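Local coordinates for putative two-component sensor histidine kinase protein (Sinorhizobium meliloti, PDB 3HCY) that is the GAF domain of a probable sensor histidine kinase that would transfer phosphate from ATP to a protein histidine, perhaps in response to light, at residues Val86-Leu98 / Lys107-Ala119. Sequence-based numbering, arbitrary orientation.
Sequences VGEGIAALGFFPL and KFMTYYDRPHRFA
M109 folds its methyl over one face of the F95 ring, CE lying 3.3 Å from the ring centroid and 17° off the normal, while SD stands obliquely beside the same ring: a Met-aromatic contact. Bends at chi2 and chi3 curl the chain so that its terminal methyl covers the phenyl. At the ring's edge K107, extended beyond CG, runs alongside F95 and brings NZ to 3.3 Å from CE1; NZ also has a weak hydrogen bond to H54 O. On the sheet face that carries F95, M109 and K107, L93 CD2 also meets the edge of the Y111 ring, whose OH is hydrogen-bonded to S25 OG. The two strands form an antiparallel hairpin in the central sheet of the GAF fold, with paired backbone bonds at A92/Y112, G94/T110 and F96/F108. At its A92 end a classic beta bulge lets Y112 O accept from both A91 N and A92 N, each at 2.9 Å. The face bearing F96, F108 and T110 lies under helix 120-146, where F96 touches A126. There the F96 and F108 rings are near parallel (25°) but slid apart, centroids 5.1 Å from each other, and T110 OG1 sits in plane at the F96 edge. F118 reaches back from the loop, its CZ 3.4 Å from L93 O.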
loop_
_atom_site.group_PDB
_atom_site.type_symbol
_atom_site.label_atom_id
_atom_site.label_comp_id
_atom_site.label_asym_id
_atom_site.label_seq_id
_atom_site.Cartn_x
_atom_site.Cartn_y
_atom_site.Cartn_z
ATOM N N VAL A 86 25.556 13.274 -0.828
ATOM C CA VAL A 86 25.757 14.395 0.036
ATOM C C VAL A 86 25.548 15.715 -0.724
ATOM O O VAL A 86 24.861 16.597 -0.251
ATOM C CB VAL A 86 27.117 14.297 0.887
ATOM C CG1 VAL A 86 27.327 15.507 1.655
ATOM C CG2 VAL A 86 27.201 13.023 1.692
ATOM N N GLY A 87 26.025 15.835 -1.942
ATOM C CA GLY A 87 25.793 17.081 -2.645
ATOM C C GLY A 87 24.340 17.370 -2.906
ATOM O O GLY A 87 23.947 18.546 -3.057
ATOM N N GLU A 88 23.545 16.303 -2.982
ATOM C CA GLU A 88 22.085 16.441 -3.067
ATOM C C GLU A 88 21.510 16.911 -1.756
ATOM O O GLU A 88 20.399 17.430 -1.705
ATOM C CB GLU A 88 21.430 15.104 -3.467
ATOM C CG GLU A 88 19.871 15.079 -3.586
ATOM C CD GLU A 88 19.314 16.002 -4.643
ATOM O OE1 GLU A 88 20.059 16.296 -5.577
ATOM O OE2 GLU A 88 18.144 16.449 -4.535
ATOM N N GLY A 89 22.271 16.756 -0.683
ATOM C CA GLY A 89 21.811 17.186 0.626
ATOM C C GLY A 89 21.254 16.073 1.495
ATOM O O GLY A 89 20.651 16.389 2.512
ATOM N N ILE A 90 21.471 14.799 1.117
ATOM C CA ILE A 90 20.923 13.611 1.819
ATOM C C ILE A 90 21.966 12.981 2.776
ATOM O O ILE A 90 23.145 12.860 2.406
ATOM C CB ILE A 90 20.529 12.516 0.790
ATOM C CG1 ILE A 90 19.336 12.977 -0.038
ATOM C CG2 ILE A 90 20.327 11.111 1.442
ATOM C CD1 ILE A 90 19.378 12.450 -1.490
ATOM N N ALA A 91 21.527 12.565 3.976
ATOM C CA ALA A 91 22.378 11.986 5.031
ATOM C C ALA A 91 22.048 10.487 5.302
ATOM O O ALA A 91 22.862 9.732 5.850
ATOM C CB ALA A 91 22.194 12.807 6.338
ATOM N N ALA A 92 20.834 10.064 4.980
ATOM C CA ALA A 92 20.412 8.752 5.351
ATOM C C ALA A 92 19.444 8.249 4.298
ATOM O O ALA A 92 18.734 9.036 3.672
ATOM C CB ALA A 92 19.785 8.780 6.724
ATOM N N LEU A 93 19.460 6.939 4.057
ATOM C CA LEU A 93 18.566 6.369 3.067
ATOM C C LEU A 93 18.147 4.917 3.356
ATOM O O LEU A 93 18.853 4.117 4.008
ATOM C CB LEU A 93 19.161 6.457 1.653
ATOM C CG LEU A 93 20.415 7.257 1.236
ATOM C CD1 LEU A 93 21.693 6.790 1.969
ATOM C CD2 LEU A 93 20.592 7.145 -0.288
ATOM N N GLY A 94 16.971 4.607 2.821
ATOM C CA GLY A 94 16.334 3.311 2.994
ATOM C C GLY A 94 15.961 2.766 1.640
ATOM O O GLY A 94 15.272 3.436 0.865
ATOM N N PHE A 95 16.425 1.556 1.369
ATOM C CA PHE A 95 16.095 0.856 0.144
ATOM C C PHE A 95 15.168 -0.335 0.409
ATOM O O PHE A 95 15.534 -1.251 1.105
ATOM C CB PHE A 95 17.339 0.261 -0.506
ATOM C CG PHE A 95 18.481 1.216 -0.711
ATOM C CD1 PHE A 95 18.838 1.612 -2.000
ATOM C CD2 PHE A 95 19.280 1.624 0.367
ATOM C CE1 PHE A 95 19.920 2.436 -2.208
ATOM C CE2 PHE A 95 20.374 2.458 0.164
ATOM C CZ PHE A 95 20.689 2.862 -1.115
ATOM N N PHE A 96 13.998 -0.326 -0.200
ATOM C CA PHE A 96 13.037 -1.377 -0.036
ATOM C C PHE A 96 12.725 -1.917 -1.411
ATOM O O PHE A 96 12.226 -1.187 -2.245
ATOM C CB PHE A 96 11.776 -0.842 0.606
ATOM C CG PHE A 96 12.040 -0.019 1.820
ATOM C CD1 PHE A 96 12.118 -0.614 3.064
ATOM C CD2 PHE A 96 12.274 1.355 1.708
ATOM C CE1 PHE A 96 12.394 0.142 4.172
ATOM C CE2 PHE A 96 12.550 2.131 2.822
ATOM C CZ PHE A 96 12.613 1.524 4.049
ATOM N N PRO A 97 13.063 -3.186 -1.648
ATOM C CA PRO A 97 12.920 -3.876 -2.889
ATOM C C PRO A 97 11.494 -3.962 -3.356
ATOM O O PRO A 97 10.635 -4.172 -2.546
ATOM C CB PRO A 97 13.386 -5.310 -2.554
ATOM C CG PRO A 97 14.089 -5.265 -1.290
ATOM C CD PRO A 97 13.931 -3.920 -0.700
ATOM N N LEU A 98 11.257 -3.829 -4.651
ATOM C CA LEU A 98 9.943 -4.082 -5.223
ATOM C C LEU A 98 10.026 -5.360 -5.996
ATOM O O LEU A 98 10.843 -5.486 -6.905
ATOM C CB LEU A 98 9.501 -2.983 -6.169
ATOM C CG LEU A 98 9.226 -1.688 -5.439
ATOM C CD1 LEU A 98 8.677 -0.634 -6.404
ATOM C CD2 LEU A 98 8.287 -1.971 -4.270
ATOM N N LYS A 107 12.720 -0.678 -6.860
ATOM C CA LYS A 107 12.985 -0.349 -5.478
ATOM C C LYS A 107 12.275 0.955 -5.189
ATOM O O LYS A 107 11.941 1.684 -6.123
ATOM C CB LYS A 107 14.512 -0.242 -5.210
ATOM C CG LYS A 107 15.302 1.052 -5.768
ATOM C CD LYS A 107 16.879 0.826 -5.638
ATOM C CE LYS A 107 17.781 2.092 -5.641
ATOM N NZ LYS A 107 19.252 1.711 -5.382
ATOM N N PHE A 108 12.021 1.219 -3.914
ATOM C CA PHE A 108 11.582 2.544 -3.522
ATOM C C PHE A 108 12.397 2.967 -2.315
ATOM O O PHE A 108 12.855 2.123 -1.545
ATOM C CB PHE A 108 10.031 2.656 -3.321
ATOM C CG PHE A 108 9.571 2.658 -1.872
ATOM C CD1 PHE A 108 9.656 3.787 -1.111
ATOM C CD2 PHE A 108 9.049 1.534 -1.299
ATOM C CE1 PHE A 108 9.245 3.778 0.208
ATOM C CE2 PHE A 108 8.650 1.518 0.007
ATOM C CZ PHE A 108 8.759 2.626 0.762
ATOM N N MET A 109 12.617 4.277 -2.222
ATOM C CA MET A 109 13.672 4.822 -1.394
ATOM C C MET A 109 13.029 5.864 -0.503
ATOM O O MET A 109 12.166 6.658 -0.954
ATOM C CB MET A 109 14.811 5.504 -2.228
ATOM C CG MET A 109 15.486 4.713 -3.381
ATOM S SD MET A 109 16.602 3.521 -2.760
ATOM C CE MET A 109 17.375 4.471 -1.468
ATOM N N THR A 110 13.470 5.859 0.750
ATOM C CA THR A 110 13.197 6.954 1.650
ATOM C C THR A 110 14.539 7.604 1.893
ATOM O O THR A 110 15.527 6.919 2.033
ATOM C CB THR A 110 12.696 6.440 2.959
ATOM O OG1 THR A 110 13.608 5.420 3.386
ATOM C CG2 THR A 110 11.300 5.876 2.813
ATOM N N TYR A 111 14.554 8.921 1.927
ATOM C CA TYR A 111 15.763 9.708 2.112
ATOM C C TYR A 111 15.541 10.580 3.347
ATOM O O TYR A 111 14.408 11.019 3.612
ATOM C CB TYR A 111 16.001 10.606 0.902
ATOM C CG TYR A 111 16.105 9.880 -0.413
ATOM C CD1 TYR A 111 17.277 9.239 -0.787
ATOM C CD2 TYR A 111 15.041 9.853 -1.318
ATOM C CE1 TYR A 111 17.392 8.571 -2.026
ATOM C CE2 TYR A 111 15.158 9.182 -2.564
ATOM C CZ TYR A 111 16.331 8.562 -2.892
ATOM O OH TYR A 111 16.465 7.891 -4.066
ATOM N N TYR A 112 16.602 10.809 4.103
ATOM C CA TYR A 112 16.552 11.711 5.243
ATOM C C TYR A 112 17.731 12.663 5.156
ATOM O O TYR A 112 18.878 12.213 4.971
ATOM C CB TYR A 112 16.638 10.941 6.549
ATOM C CG TYR A 112 15.454 10.038 6.794
ATOM C CD1 TYR A 112 14.424 10.423 7.643
ATOM C CD2 TYR A 112 15.376 8.785 6.187
ATOM C CE1 TYR A 112 13.371 9.594 7.899
ATOM C CE2 TYR A 112 14.302 7.957 6.418
ATOM C CZ TYR A 112 13.304 8.361 7.277
ATOM O OH TYR A 112 12.218 7.519 7.497
ATOM N N ASP A 113 17.451 13.961 5.276
ATOM C CA ASP A 113 18.466 15.005 5.151
ATOM C C ASP A 113 19.483 15.045 6.350
ATOM O O ASP A 113 20.503 15.717 6.288
ATOM C CB ASP A 113 17.771 16.369 5.053
ATOM C CG ASP A 113 16.912 16.516 3.835
ATOM O OD1 ASP A 113 17.250 15.844 2.842
ATOM O OD2 ASP A 113 15.930 17.321 3.884
ATOM N N ARG A 114 19.178 14.386 7.456
ATOM C CA ARG A 114 20.148 14.234 8.560
ATOM C C ARG A 114 20.117 12.757 8.940
ATOM O O ARG A 114 19.191 12.022 8.567
ATOM C CB ARG A 114 19.869 15.149 9.772
ATOM C CG ARG A 114 18.576 14.816 10.500
ATOM C CD ARG A 114 18.199 15.771 11.671
ATOM N NE ARG A 114 16.968 15.423 12.408
ATOM C CZ ARG A 114 15.712 15.740 12.041
ATOM N NH1 ARG A 114 15.456 16.399 10.891
ATOM N NH2 ARG A 114 14.682 15.383 12.819
ATOM N N PRO A 115 21.161 12.298 9.632
ATOM C CA PRO A 115 21.238 10.903 10.042
ATOM C C PRO A 115 19.962 10.361 10.647
ATOM O O PRO A 115 19.184 11.095 11.249
ATOM C CB PRO A 115 22.339 10.923 11.084
ATOM C CG PRO A 115 23.279 11.974 10.592
ATOM C CD PRO A 115 22.436 13.005 9.875
ATOM N N HIS A 116 19.778 9.061 10.492
ATOM C CA HIS A 116 18.535 8.449 10.883
ATOM C C HIS A 116 18.658 6.925 11.157
ATOM O O HIS A 116 19.038 6.149 10.281
ATOM C CB HIS A 116 17.501 8.752 9.785
ATOM C CG HIS A 116 16.147 8.211 10.067
ATOM N ND1 HIS A 116 15.805 6.904 9.786
ATOM C CD2 HIS A 116 15.045 8.790 10.586
ATOM C CE1 HIS A 116 14.544 6.702 10.121
ATOM N NE2 HIS A 116 14.061 7.829 10.613
ATOM N N ARG A 117 18.362 6.525 12.390
ATOM C CA ARG A 117 18.110 5.116 12.774
ATOM C C ARG A 117 16.700 4.600 12.406
ATOM O O ARG A 117 15.690 5.261 12.611
ATOM C CB ARG A 117 18.304 4.977 14.278
ATOM C CG ARG A 117 17.154 5.657 15.075
ATOM C CD ARG A 117 16.513 7.003 14.401
ATOM N NE ARG A 117 17.418 8.182 14.408
ATOM C CZ ARG A 117 17.160 9.389 13.877
ATOM N NH1 ARG A 117 16.022 9.657 13.227
ATOM N NH2 ARG A 117 18.083 10.345 13.981
ATOM N N PHE A 118 16.625 3.396 11.900
ATOM C CA PHE A 118 15.357 2.968 11.369
ATOM C C PHE A 118 14.584 2.149 12.393
ATOM O O PHE A 118 14.952 1.028 12.708
ATOM C CB PHE A 118 15.539 2.227 10.041
ATOM C CG PHE A 118 16.086 3.105 8.929
ATOM C CD1 PHE A 118 17.403 3.578 8.966
ATOM C CD2 PHE A 118 15.286 3.480 7.857
ATOM C CE1 PHE A 118 17.897 4.378 7.930
ATOM C CE2 PHE A 118 15.784 4.283 6.825
ATOM C CZ PHE A 118 17.062 4.719 6.844
ATOM N N ALA A 119 13.499 2.736 12.899
ATOM C CA ALA A 119 12.599 2.089 13.844
ATOM C C ALA A 119 11.866 0.941 13.177
ATOM O O ALA A 119 11.440 1.045 12.023
ATOM C CB ALA A 119 11.632 3.093 14.364
#